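Local coordinates for G protein alpha subunit (Entamoeba histolytica, PDB 4FID), which binds GDP and probably hydrolyses GTP, probably acting as the switching alpha subunit of a heterotrimeric G protein in transmembrane signalling, at residues T148-E153 and L165-G170; G12-S16 and R209-S213; L25-G30 and Y154-V158; S44-N48 and H143-K147. All coordinates share one frame; numbering follows the deposited sequence.

Contact 1 of 4, residues T148-E153 and L165-G170; sequences TTGIHE and LIDVGG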
loop_
_atom_site.group_PDB
_atom_site.type_symbol
_atom_site.label_atom_id
_atom_site.label_comp_id
_atom_site.label_asym_id
_atom_site.label_seq_id
_atom_site.Cartn_x
_atom_site.Cartn_y
_atom_site.Cartn_z
ATOM N N THR A 148 -2.647 4.818 9.541
ATOM C CA THR A 148 -4.042 4.776 9.966
ATOM C C THR A 148 -4.207 3.894 11.205
ATOM O O THR A 148 -4.443 2.690 11.095
ATOM C CB THR A 148 -5.030 4.353 8.824
ATOM O OG1 THR A 148 -4.997 2.934 8.621
ATOM C CG2 THR A 148 -4.707 5.082 7.519
ATOM N N THR A 149 -4.043 4.494 12.385
ATOM C CA THR A 149 -4.396 3.803 13.618
ATOM C C THR A 149 -5.876 3.533 13.458
ATOM O O THR A 149 -6.646 4.421 13.087
ATOM C CB THR A 149 -4.083 4.615 14.884
ATOM O OG1 THR A 149 -4.881 5.805 14.909
ATOM C CG2 THR A 149 -2.601 4.980 14.921
ATOM N N GLY A 150 -6.262 2.297 13.730
ATOM C CA GLY A 150 -7.267 1.669 12.901
ATOM C C GLY A 150 -8.715 1.499 13.266
ATOM O O GLY A 150 -9.091 0.554 13.954
ATOM N N ILE A 151 -9.538 2.401 12.758
ATOM C CA ILE A 151 -10.931 2.064 12.524
ATOM C C ILE A 151 -11.604 3.146 11.692
ATOM O O ILE A 151 -12.013 4.176 12.197
ATOM C CB ILE A 151 -11.703 1.714 13.820
ATOM C CG1 ILE A 151 -12.929 0.876 13.470
ATOM C CG2 ILE A 151 -12.066 2.962 14.634
ATOM C CD1 ILE A 151 -12.579 -0.367 12.713
ATOM N N HIS A 152 -11.686 2.906 10.392
ATOM C CA HIS A 152 -12.264 3.879 9.477
ATOM C C HIS A 152 -13.460 3.283 8.766
ATOM O O HIS A 152 -13.371 2.197 8.193
ATOM C CB HIS A 152 -11.229 4.317 8.441
ATOM C CG HIS A 152 -10.054 5.037 9.023
ATOM N ND1 HIS A 152 -9.951 6.411 9.025
ATOM C CD2 HIS A 152 -8.929 4.576 9.618
ATOM C CE1 HIS A 152 -8.814 6.765 9.596
ATOM N NE2 HIS A 152 -8.175 5.670 9.967
ATOM N N GLU A 153 -14.580 3.993 8.805
ATOM C CA GLU A 153 -15.790 3.554 8.128
ATOM C C GLU A 153 -16.131 4.549 7.049
ATOM O O GLU A 153 -15.830 5.732 7.181
ATOM C CB GLU A 153 -16.960 3.459 9.117
ATOM C CG GLU A 153 -16.731 2.465 10.249
ATOM C CD GLU A 153 -17.996 2.143 11.048
ATOM O OE1 GLU A 153 -18.135 2.664 12.170
ATOM O OE2 GLU A 153 -18.837 1.350 10.572
ATOM N N LEU A 165 -17.852 0.388 3.983
ATOM C CA LEU A 165 -16.474 -0.070 4.001
ATOM C C LEU A 165 -15.956 0.093 5.424
ATOM O O LEU A 165 -16.048 1.186 5.991
ATOM C CB LEU A 165 -15.648 0.754 2.994
ATOM C CG LEU A 165 -14.227 0.357 2.547
ATOM C CD1 LEU A 165 -13.220 0.585 3.647
ATOM C CD2 LEU A 165 -14.152 -1.088 2.085
ATOM N N ILE A 166 -15.449 -0.996 6.009
ATOM C CA ILE A 166 -14.838 -0.952 7.333
ATOM C C ILE A 166 -13.361 -1.226 7.206
ATOM O O ILE A 166 -12.967 -2.341 6.870
ATOM C CB ILE A 166 -15.427 -2.012 8.267
ATOM C CG1 ILE A 166 -16.953 -1.850 8.349
ATOM C CG2 ILE A 166 -14.720 -1.961 9.673
ATOM C CD1 ILE A 166 -17.664 -3.040 8.932
ATOM N N ASP A 167 -12.543 -0.206 7.462
ATOM C CA ASP A 167 -11.081 -0.323 7.337
ATOM C C ASP A 167 -10.459 -0.566 8.713
ATOM O O ASP A 167 -10.390 0.345 9.540
ATOM C CB ASP A 167 -10.512 0.939 6.678
ATOM C CG ASP A 167 -8.998 0.941 6.592
ATOM O OD1 ASP A 167 -8.451 1.999 6.221
ATOM O OD2 ASP A 167 -8.343 -0.085 6.889
ATOM N N VAL A 168 -10.031 -1.799 8.967
ATOM C CA VAL A 168 -9.498 -2.154 10.280
ATOM C C VAL A 168 -7.979 -2.025 10.321
ATOM O O VAL A 168 -7.283 -2.767 9.652
ATOM C CB VAL A 168 -9.866 -3.594 10.680
ATOM C CG1 VAL A 168 -9.460 -3.842 12.112
ATOM C CG2 VAL A 168 -11.353 -3.854 10.500
ATOM N N GLY A 169 -7.469 -1.081 11.102
ATOM C CA GLY A 169 -6.031 -0.904 11.232
ATOM C C GLY A 169 -5.519 -1.380 12.585
ATOM O O GLY A 169 -5.968 -2.415 13.085
ATOM N N GLY A 170 -4.571 -0.639 13.165
ATOM C CA GLY A 170 -4.056 -0.923 14.499
ATOM C C GLY A 170 -3.165 -2.148 14.644
ATOM O O GLY A 170 -2.918 -2.882 13.682
#
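H152 and D167 form the hydrogen-bonded antiparallel pair at which the hairpin of strands 152-157 and 162-167 opens toward the nucleotide. H152 N donates to D167 O over 3.0 Å, and D167 N bonds back to H152 O, so the two strands are tied twice at this one pair. The D167 side chain illustrates how a strand end hands its polar tip to a phosphate site. Its CB lies 3.5 Å from H152 O and 3.9 Å from H152 CB, on the sheet face that these two residues share. CG stands opposite the backbone N (chi1 176°), which sends the carboxylate toward helix 18-28, OD1 lying obliquely to the imidazole. There OD1 approaches T148 OG1 without bonding (4.3 Å), while OD2 makes a salt bridge with K18, a GDP-binding residue. On the other face, I151 CD1 lies alongside I166 CG2 at 4.0 Å and also nears V168. Beyond the pair the backbones draw together where G150 faces G169. D167-G170 match the DxxG motif that begins switch II of G-alpha proteins, and T148 is a predicted magnesium ligand. In the fold, strand 6-12 flanks 162-167 on the side away from 152-157, D167 touches A22 of helix 18-28, and F182 of a loop packs on I151 and I166.

Contact 2 of 4, residues G12-S16 and R209-S213; sequences GSGES and RLTES. With GDP (guanosine-5'-diphosphate), chain C.
The P-loop, which wraps the phosphates of GDP between strand 6-12 and helix 18-28, meets the first turn of helix 209-222 through S13, G14 and E15. Two polar contacts carry this meeting, and they differ in kind. In the first, S13 OG donates to S213 OG over 3.3 Å. Both hydroxyls lie opposite their own carbonyl carbons (chi1 -63° for S13), and S13 OG also rests against S213 CA at 3.5 Å. S213 OG has a further partner in E196, so the S213 hydroxyl links the loop to E196. In the second, R209, extended from CG to NE, brings its guanidinium near G14 O and E15. E15 OE2 lies over one face of that group, 3.9 Å from R209 NH2, with carboxylate and guanidinium planes 81° apart. No N-H points at the oxygen, leaving a long attraction of charge alone. The other carboxylate oxygen, OE1, faces R145, again in a weak pairing. The backbone does the nucleotide binding here: E15 N donates to GDP O2B at 3.1 Å. Within the loop, S16 OG bonds S13 O over 2.8 Å, approaching from above the carbonyl plane, 44° out of it.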
loop_
_atom_site.group_PDB
_atom_site.type_symbol
_atom_site.label_atom_id
_atom_site.label_comp_id
_atom_site.label_asym_id
_atom_site.label_seq_id
_atom_site.Cartn_x
_atom_site.Cartn_y
_atom_site.Cartn_z
ATOM N N GLY A 12 -5.410 -6.358 6.776
ATOM C CA GLY A 12 -4.111 -6.603 6.211
ATOM C C GLY A 12 -3.043 -6.383 7.226
ATOM O O GLY A 12 -3.345 -5.973 8.317
ATOM N N SER A 13 -1.799 -6.671 6.863
ATOM C CA SER A 13 -0.651 -6.285 7.668
ATOM C C SER A 13 -0.353 -4.821 7.421
ATOM O O SER A 13 -1.130 -4.113 6.762
ATOM C CB SER A 13 0.566 -7.129 7.315
ATOM O OG SER A 13 0.312 -8.488 7.620
ATOM N N GLY A 14 0.769 -4.367 7.961
ATOM C CA GLY A 14 1.185 -2.994 7.773
ATOM C C GLY A 14 1.954 -2.830 6.482
ATOM O O GLY A 14 2.778 -3.679 6.121
ATOM N N GLU A 15 1.684 -1.729 5.787
ATOM C CA GLU A 15 2.338 -1.429 4.517
ATOM C C GLU A 15 1.940 -2.431 3.458
ATOM O O GLU A 15 2.727 -2.773 2.587
ATOM C CB GLU A 15 3.861 -1.390 4.666
ATOM C CG GLU A 15 4.425 0.000 4.919
ATOM C CD GLU A 15 5.660 -0.044 5.786
ATOM O OE1 GLU A 15 6.626 0.707 5.508
ATOM O OE2 GLU A 15 5.660 -0.843 6.747
ATOM N N SER A 16 0.711 -2.906 3.557
ATOM C CA SER A 16 0.138 -3.734 2.528
ATOM C C SER A 16 -0.527 -2.846 1.480
ATOM O O SER A 16 -0.868 -3.293 0.388
ATOM C CB SER A 16 -0.901 -4.639 3.155
ATOM O OG SER A 16 -1.729 -3.882 4.010
ATOM N N ARG A 209 8.288 -10.605 7.248
ATOM C CA ARG A 209 7.015 -9.974 6.943
ATOM C C ARG A 209 6.049 -10.950 6.286
ATOM O O ARG A 209 4.845 -10.920 6.539
ATOM C CB ARG A 209 7.222 -8.751 6.040
ATOM C CG ARG A 209 7.902 -7.604 6.735
ATOM C CD ARG A 209 7.735 -6.301 5.991
ATOM N NE ARG A 209 8.147 -5.178 6.835
ATOM C CZ ARG A 209 7.343 -4.583 7.713
ATOM N NH1 ARG A 209 6.085 -4.995 7.847
ATOM N NH2 ARG A 209 7.788 -3.577 8.457
ATOM N N LEU A 210 6.592 -11.828 5.455
ATOM C CA LEU A 210 5.783 -12.739 4.654
ATOM C C LEU A 210 5.031 -13.738 5.537
ATOM O O LEU A 210 3.816 -13.910 5.401
ATOM C CB LEU A 210 6.661 -13.439 3.616
ATOM C CG LEU A 210 6.019 -14.457 2.676
ATOM C CD1 LEU A 210 4.875 -13.859 1.851
ATOM C CD2 LEU A 210 7.069 -15.079 1.784
ATOM N N THR A 211 5.753 -14.375 6.451
ATOM C CA THR A 211 5.156 -15.322 7.386
ATOM C C THR A 211 4.193 -14.657 8.382
ATOM O O THR A 211 3.186 -15.246 8.790
ATOM C CB THR A 211 6.244 -16.130 8.153
ATOM O OG1 THR A 211 7.131 -15.234 8.841
ATOM C CG2 THR A 211 7.037 -16.990 7.191
ATOM N N GLU A 212 4.504 -13.434 8.780
ATOM C CA GLU A 212 3.556 -12.665 9.568
ATOM C C GLU A 212 2.239 -12.379 8.792
ATOM O O GLU A 212 1.162 -12.531 9.354
ATOM C CB GLU A 212 4.191 -11.377 10.073
ATOM C CG GLU A 212 3.317 -10.627 11.056
ATOM C CD GLU A 212 3.578 -9.131 11.049
ATOM O OE1 GLU A 212 2.951 -8.421 11.867
ATOM O OE2 GLU A 212 4.404 -8.666 10.226
ATOM N N SER A 213 2.308 -11.984 7.515
ATOM C CA SER A 213 1.071 -11.783 6.756
ATOM C C SER A 213 0.289 -13.068 6.612
ATOM O O SER A 213 -0.938 -13.069 6.733
ATOM C CB SER A 213 1.323 -11.238 5.355
ATOM O OG SER A 213 2.134 -10.101 5.418
HETATM P PB GDP C . -1.745 0.495 5.624
HETATM O O1B GDP C . -2.310 1.747 6.248
HETATM O O2B GDP C . -0.872 -0.210 6.636
HETATM O O3B GDP C . -2.909 -0.387 5.247
HETATM O O3A GDP C . -0.839 0.810 4.308
HETATM P PA GDP C . -0.831 2.229 3.508
HETATM O O1A GDP C . -2.062 2.386 2.639
HETATM O O2A GDP C . -0.705 3.404 4.461
HETATM O "O5'" GDP C . 0.511 2.150 2.603
HETATM C "C5'" GDP C . 1.529 3.146 2.741
HETATM C "C4'" GDP C . 2.269 3.425 1.424
HETATM O "O4'" GDP C . 2.142 2.352 0.481
HETATM C "C3'" GDP C . 1.777 4.697 0.731
HETATM O "O3'" GDP C . 2.887 5.592 0.517
HETATM C "C2'" GDP C . 1.175 4.219 -0.584
HETATM O "O2'" GDP C . 1.356 5.189 -1.633
HETATM C "C1'" GDP C . 1.905 2.893 -0.822
HETATM N N9 GDP C . 1.144 1.953 -1.698
HETATM C C8 GDP C . 0.011 1.274 -1.413
HETATM N N7 GDP C . -0.383 0.507 -2.466
HETATM C C5 GDP C . 0.512 0.687 -3.456
HETATM C C6 GDP C . 0.708 0.195 -4.844
HETATM O O6 GDP C . -0.088 -0.610 -5.362
HETATM N N1 GDP C . 1.760 0.640 -5.539
HETATM C C2 GDP C . 2.651 1.503 -5.010
HETATM N N2 GDP C . 3.698 1.898 -5.769
HETATM N N3 GDP C . 2.544 1.997 -3.749
HETATM C C4 GDP C . 1.516 1.634 -2.943
#

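Contact 3 of 4, residues L25-G30 and Y154-V158; sequences LKILFG and YDFVV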
loop_
_atom_site.group_PDB
_atom_site.type_symbol
_atom_site.label_atom_id
_atom_site.label_comp_id
_atom_site.label_asym_id
_atom_site.label_seq_id
_atom_site.Cartn_x
_atom_site.Cartn_y
_atom_site.Cartn_z
ATOM N N LEU A 25 -11.159 4.052 -3.079
ATOM C CA LEU A 25 -12.578 3.740 -3.262
ATOM C C LEU A 25 -13.421 4.931 -2.868
ATOM O O LEU A 25 -14.493 5.148 -3.439
ATOM C CB LEU A 25 -12.992 2.517 -2.434
ATOM C CG LEU A 25 -12.380 1.176 -2.851
ATOM C CD1 LEU A 25 -12.641 0.110 -1.800
ATOM C CD2 LEU A 25 -12.917 0.755 -4.208
ATOM N N LYS A 26 -12.955 5.697 -1.881
ATOM C CA LYS A 26 -13.649 6.939 -1.553
ATOM C C LYS A 26 -13.549 7.912 -2.729
ATOM O O LYS A 26 -14.530 8.593 -3.035
ATOM C CB LYS A 26 -13.141 7.589 -0.262
ATOM C CG LYS A 26 -14.210 8.405 0.453
ATOM C CD LYS A 26 -13.640 9.315 1.548
ATOM C CE LYS A 26 -14.754 10.148 2.217
ATOM N NZ LYS A 26 -14.279 11.271 3.076
ATOM N N ILE A 27 -12.385 7.971 -3.389
ATOM C CA ILE A 27 -12.242 8.841 -4.558
ATOM C C ILE A 27 -13.157 8.366 -5.692
ATOM O O ILE A 27 -13.848 9.164 -6.318
ATOM C CB ILE A 27 -10.792 8.932 -5.143
ATOM C CG1 ILE A 27 -9.761 9.466 -4.141
ATOM C CG2 ILE A 27 -10.802 9.841 -6.334
ATOM C CD1 ILE A 27 -10.212 10.690 -3.465
ATOM N N LEU A 28 -13.154 7.060 -5.949
ATOM C CA LEU A 28 -13.852 6.502 -7.107
ATOM C C LEU A 28 -15.357 6.420 -6.937
ATOM O O LEU A 28 -16.095 6.565 -7.900
ATOM C CB LEU A 28 -13.329 5.101 -7.435
ATOM C CG LEU A 28 -11.872 5.002 -7.885
ATOM C CD1 LEU A 28 -11.379 3.548 -7.893
ATOM C CD2 LEU A 28 -11.729 5.641 -9.244
ATOM N N PHE A 29 -15.817 6.158 -5.720
ATOM C CA PHE A 29 -17.233 5.911 -5.524
ATOM C C PHE A 29 -17.839 6.778 -4.427
ATOM O O PHE A 29 -19.036 7.046 -4.448
ATOM C CB PHE A 29 -17.488 4.432 -5.231
ATOM C CG PHE A 29 -16.953 3.484 -6.289
ATOM C CD1 PHE A 29 -17.564 3.384 -7.530
ATOM C CD2 PHE A 29 -15.867 2.661 -6.020
ATOM C CE1 PHE A 29 -17.086 2.499 -8.490
ATOM C CE2 PHE A 29 -15.395 1.782 -6.964
ATOM C CZ PHE A 29 -16.002 1.701 -8.208
ATOM N N GLY A 30 -17.022 7.195 -3.460
ATOM C CA GLY A 30 -17.463 8.140 -2.447
ATOM C C GLY A 30 -17.444 9.532 -3.060
ATOM O O GLY A 30 -17.560 9.679 -4.275
ATOM N N TYR A 154 -16.728 4.068 5.968
ATOM C CA TYR A 154 -17.519 4.942 5.102
ATOM C C TYR A 154 -18.364 4.220 4.074
ATOM O O TYR A 154 -18.243 3.012 3.876
ATOM C CB TYR A 154 -16.724 6.079 4.448
ATOM C CG TYR A 154 -15.307 5.771 4.039
ATOM C CD1 TYR A 154 -15.028 5.049 2.886
ATOM C CD2 TYR A 154 -14.236 6.263 4.782
ATOM C CE1 TYR A 154 -13.722 4.800 2.509
ATOM C CE2 TYR A 154 -12.935 6.020 4.416
ATOM C CZ TYR A 154 -12.682 5.292 3.286
ATOM O OH TYR A 154 -11.372 5.063 2.947
ATOM N N ASP A 155 -19.242 4.988 3.444
ATOM C CA ASP A 155 -20.164 4.458 2.464
ATOM C C ASP A 155 -19.818 4.992 1.088
ATOM O O ASP A 155 -19.398 6.140 0.946
ATOM C CB ASP A 155 -21.593 4.851 2.832
ATOM C CG ASP A 155 -21.930 4.511 4.263
ATOM O OD1 ASP A 155 -22.183 3.322 4.570
ATOM O OD2 ASP A 155 -21.915 5.434 5.091
ATOM N N PHE A 156 -19.965 4.131 0.088
ATOM C CA PHE A 156 -19.968 4.552 -1.302
ATOM C C PHE A 156 -21.121 3.859 -2.037
ATOM O O PHE A 156 -21.922 3.146 -1.425
ATOM C CB PHE A 156 -18.617 4.279 -1.972
ATOM C CG PHE A 156 -18.058 2.920 -1.689
ATOM C CD1 PHE A 156 -17.424 2.653 -0.491
ATOM C CD2 PHE A 156 -18.148 1.909 -2.631
ATOM C CE1 PHE A 156 -16.908 1.387 -0.229
ATOM C CE2 PHE A 156 -17.629 0.646 -2.377
ATOM C CZ PHE A 156 -17.010 0.386 -1.177
ATOM N N VAL A 157 -21.219 4.109 -3.340
ATOM C CA VAL A 157 -22.194 3.448 -4.199
ATOM C C VAL A 157 -21.426 2.958 -5.414
ATOM O O VAL A 157 -20.496 3.615 -5.860
ATOM C CB VAL A 157 -23.311 4.419 -4.664
ATOM C CG1 VAL A 157 -24.016 3.876 -5.895
ATOM C CG2 VAL A 157 -24.318 4.676 -3.551
ATOM N N VAL A 158 -21.781 1.793 -5.934
ATOM C CA VAL A 158 -21.201 1.346 -7.194
ATOM C C VAL A 158 -22.280 0.761 -8.109
ATOM O O VAL A 158 -22.935 -0.228 -7.767
ATOM C CB VAL A 158 -19.985 0.388 -7.003
ATOM C CG1 VAL A 158 -20.256 -0.640 -5.929
ATOM C CG2 VAL A 158 -19.600 -0.285 -8.321
#
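F29 and F156 meet at their stems, where the end of helix 18-28 crosses strand 152-157: F29 CB presses on F156 CB at 3.5 Å. The two rings are slid apart, their centroids separated by 6.0 Å, so they barely overlap. F29 is the main bump. V158 CB sits over one face of its ring and L28 CB, of F29's own segment, over the opposite one, both toward the rim, while L25 CD2 borders it in the ring plane. V158 CG2 adds a touch on F29 CE1 at 3.8 Å. F156, its CG set between backbone N and carbonyl carbon (chi1 46°), leans its ring obliquely on F29 CB and on L25 CD1, the latter 4.4 Å from F156 CZ. At the other end of the contact the K26 chain passes across the face of the Y154 ring at about a right angle, with K26 CB 4.0 Å from Y154 CE1. L25 turns also toward I315 and F319 of helix 312-332. No hydrogen bond joins the two segments, and the distant ammonium of K26 offers the Y154 ring at most a weak attraction; Y154 OH instead bonds A22 O on the same helix. Apolar fit therefore holds the helix end to the edge strand of the sheet.

Contact 4 of 4, residues S44-N48 and H143-K147; sequences SICSN and HNRTK. With GDP (guanosine-5'-diphosphate), chain C.
N144 reaches helix 42-62 because its CG lies opposite the backbone N (chi1 -165°), directing the amide at S44, I45 and N48. N48 comes from the opposite direction, its own CG turned away from the carbonyl carbon (chi1 -69°). The two amides join through N48 ND2, which donates to N144 OD1 over 2.7 Å. The acceptor lies close to the plane of the N48 amide, yet the donor is tilted from that of N144, and the two planes stand 39° apart. The other end of the N144 amide is held more loosely: ND2 makes a weak, bent bond to S44 OG at 3.2 Å. I45 CG1 packs obliquely on the same amide, 3.4 Å from N144 CG. Thus S44 and N48, one helical turn apart, take the two ends of a single amide, an arrangement that should restrict its rotation. R145, the next residue, bends at chi2 and chi3, and its NE donates to GDP O3' over 3.2 Å, while the guanidinium edge faces the ribose O4'. The segment 143-147 leads from helix 138-143 toward strand 152-157, in the region of the first switch of G-alpha proteins. Helix 42-62 probably belongs to the all-helical domain, as in other G-alpha proteins, so the contact fastens the nucleotide-side segment to that domain. L122 of helix 119-124 touches I45, N48 and N144, and I129 of helix 126-129 packs on I45.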
loop_
_atom_site.group_PDB
_atom_site.type_symbol
_atom_site.label_atom_id
_atom_site.label_comp_id
_atom_site.label_asym_id
_atom_site.label_seq_id
_atom_site.Cartn_x
_atom_site.Cartn_y
_atom_site.Cartn_z
ATOM N N SER A 44 2.793 16.522 6.746
ATOM C CA SER A 44 3.455 15.240 6.661
ATOM C C SER A 44 4.001 15.055 5.255
ATOM O O SER A 44 5.086 14.500 5.076
ATOM C CB SER A 44 2.535 14.090 7.067
ATOM O OG SER A 44 1.701 13.724 6.000
ATOM N N ILE A 45 3.276 15.540 4.255
ATOM C CA ILE A 45 3.788 15.471 2.890
ATOM C C ILE A 45 5.045 16.324 2.745
ATOM O O ILE A 45 6.066 15.866 2.211
ATOM C CB ILE A 45 2.750 15.904 1.862
ATOM C CG1 ILE A 45 1.607 14.884 1.828
ATOM C CG2 ILE A 45 3.411 16.060 0.488
ATOM C CD1 ILE A 45 0.412 15.358 1.026
ATOM N N CYS A 46 4.987 17.549 3.248
ATOM C CA CYS A 46 6.156 18.413 3.184
ATOM C C CYS A 46 7.337 17.824 3.965
ATOM O O CYS A 46 8.475 17.867 3.512
ATOM C CB CYS A 46 5.812 19.842 3.627
ATOM S SG CYS A 46 4.708 20.696 2.445
ATOM N N SER A 47 7.052 17.249 5.123
ATOM C CA SER A 47 8.064 16.571 5.922
ATOM C C SER A 47 8.699 15.363 5.196
ATOM O O SER A 47 9.933 15.205 5.178
ATOM C CB SER A 47 7.449 16.128 7.253
ATOM O OG SER A 47 8.415 15.505 8.070
ATOM N N ASN A 48 7.853 14.506 4.627
ATOM C CA ASN A 48 8.319 13.353 3.853
ATOM C C ASN A 48 9.267 13.723 2.698
ATOM O O ASN A 48 10.149 12.938 2.347
ATOM C CB ASN A 48 7.138 12.569 3.279
ATOM C CG ASN A 48 6.347 11.854 4.329
ATOM O OD1 ASN A 48 6.775 11.770 5.480
ATOM N ND2 ASN A 48 5.185 11.327 3.953
ATOM N N HIS A 143 -0.627 8.783 -2.769
ATOM C CA HIS A 143 0.780 8.383 -2.772
ATOM C C HIS A 143 1.498 8.609 -1.458
ATOM O O HIS A 143 2.578 8.060 -1.232
ATOM C CB HIS A 143 1.549 9.102 -3.874
ATOM C CG HIS A 143 1.251 8.588 -5.237
ATOM N ND1 HIS A 143 0.212 9.073 -6.006
ATOM C CD2 HIS A 143 1.857 7.633 -5.977
ATOM C CE1 HIS A 143 0.190 8.433 -7.163
ATOM N NE2 HIS A 143 1.179 7.558 -7.171
ATOM N N ASN A 144 0.929 9.424 -0.593
ATOM C CA ASN A 144 1.642 9.726 0.631
ATOM C C ASN A 144 1.468 8.667 1.695
ATOM O O ASN A 144 0.417 8.048 1.819
ATOM C CB ASN A 144 1.272 11.084 1.187
ATOM C CG ASN A 144 2.260 11.553 2.222
ATOM O OD1 ASN A 144 3.459 11.592 1.945
ATOM N ND2 ASN A 144 1.776 11.899 3.431
ATOM N N ARG A 145 2.520 8.471 2.475
ATOM C CA ARG A 145 2.480 7.526 3.571
ATOM C C ARG A 145 1.782 8.127 4.794
ATOM O O ARG A 145 2.182 9.184 5.288
ATOM C CB ARG A 145 3.907 7.082 3.899
ATOM C CG ARG A 145 4.717 6.758 2.644
ATOM C CD ARG A 145 5.681 5.600 2.864
ATOM N NE ARG A 145 5.210 4.328 2.314
ATOM C CZ ARG A 145 5.780 3.152 2.573
ATOM N NH1 ARG A 145 6.835 3.091 3.377
ATOM N NH2 ARG A 145 5.293 2.036 2.041
ATOM N N THR A 146 0.721 7.471 5.259
ATOM C CA THR A 146 0.125 7.814 6.554
ATOM C C THR A 146 -0.095 6.570 7.403
ATOM O O THR A 146 -0.287 5.474 6.873
ATOM C CB THR A 146 -1.225 8.570 6.432
ATOM O OG1 THR A 146 -2.098 7.858 5.549
ATOM C CG2 THR A 146 -1.015 9.982 5.921
ATOM N N LYS A 147 -0.062 6.752 8.721
ATOM C CA LYS A 147 -0.365 5.679 9.660
ATOM C C LYS A 147 -1.831 5.727 10.067
ATOM O O LYS A 147 -2.223 6.585 10.855
ATOM C CB LYS A 147 0.486 5.823 10.919
ATOM C CG LYS A 147 1.975 5.733 10.691
ATOM C CD LYS A 147 2.721 6.027 11.982
ATOM C CE LYS A 147 4.223 6.060 11.766
ATOM N NZ LYS A 147 4.934 6.561 12.973
HETATM P PB GDP C . -1.745 0.495 5.624
HETATM O O1B GDP C . -2.310 1.747 6.248
HETATM O O2B GDP C . -0.872 -0.210 6.636
HETATM O O3B GDP C . -2.909 -0.387 5.247
HETATM O O3A GDP C . -0.839 0.810 4.308
HETATM P PA GDP C . -0.831 2.229 3.508
HETATM O O1A GDP C . -2.062 2.386 2.639
HETATM O O2A GDP C . -0.705 3.404 4.461
HETATM O "O5'" GDP C . 0.511 2.150 2.603
HETATM C "C5'" GDP C . 1.529 3.146 2.741
HETATM C "C4'" GDP C . 2.269 3.425 1.424
HETATM O "O4'" GDP C . 2.142 2.352 0.481
HETATM C "C3'" GDP C . 1.777 4.697 0.731
HETATM O "O3'" GDP C . 2.887 5.592 0.517
HETATM C "C2'" GDP C . 1.175 4.219 -0.584
HETATM O "O2'" GDP C . 1.356 5.189 -1.633
HETATM C "C1'" GDP C . 1.905 2.893 -0.822
HETATM N N9 GDP C . 1.144 1.953 -1.698
HETATM C C8 GDP C . 0.011 1.274 -1.413
HETATM N N7 GDP C . -0.383 0.507 -2.466
HETATM C C5 GDP C . 0.512 0.687 -3.456
HETATM C C6 GDP C . 0.708 0.195 -4.844
HETATM O O6 GDP C . -0.088 -0.610 -5.362
HETATM N N1 GDP C . 1.760 0.640 -5.539
HETATM C C2 GDP C . 2.651 1.503 -5.010
HETATM N N2 GDP C . 3.698 1.898 -5.769
HETATM N N3 GDP C . 2.544 1.997 -3.749
HETATM C C4 GDP C . 1.516 1.634 -2.943
#

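Overall arrangement
Along the chain the P-loop of contact 2 comes first, then helix 18-28 of contact 3 and helix 42-62 of contact 4; their partners follow at 154-158 and 143-147, on either side of 148-153 in contact 1, then 165-170 and, last, 209-213. Contacts 1 and 3, centres about 15 Å apart, share strand 152-157 and meet where L165 N probably bonds Y154 O. Contacts 2 and 4, centres about 20 Å apart, both touch GDP and approach each other through E15 and R145. Contact 3 has its centre about 25 Å from that of contact 2. Phosphate loop and switch segments thus meet at one ligand, with contact 4 tying them to the helical region and contact 3 farther off.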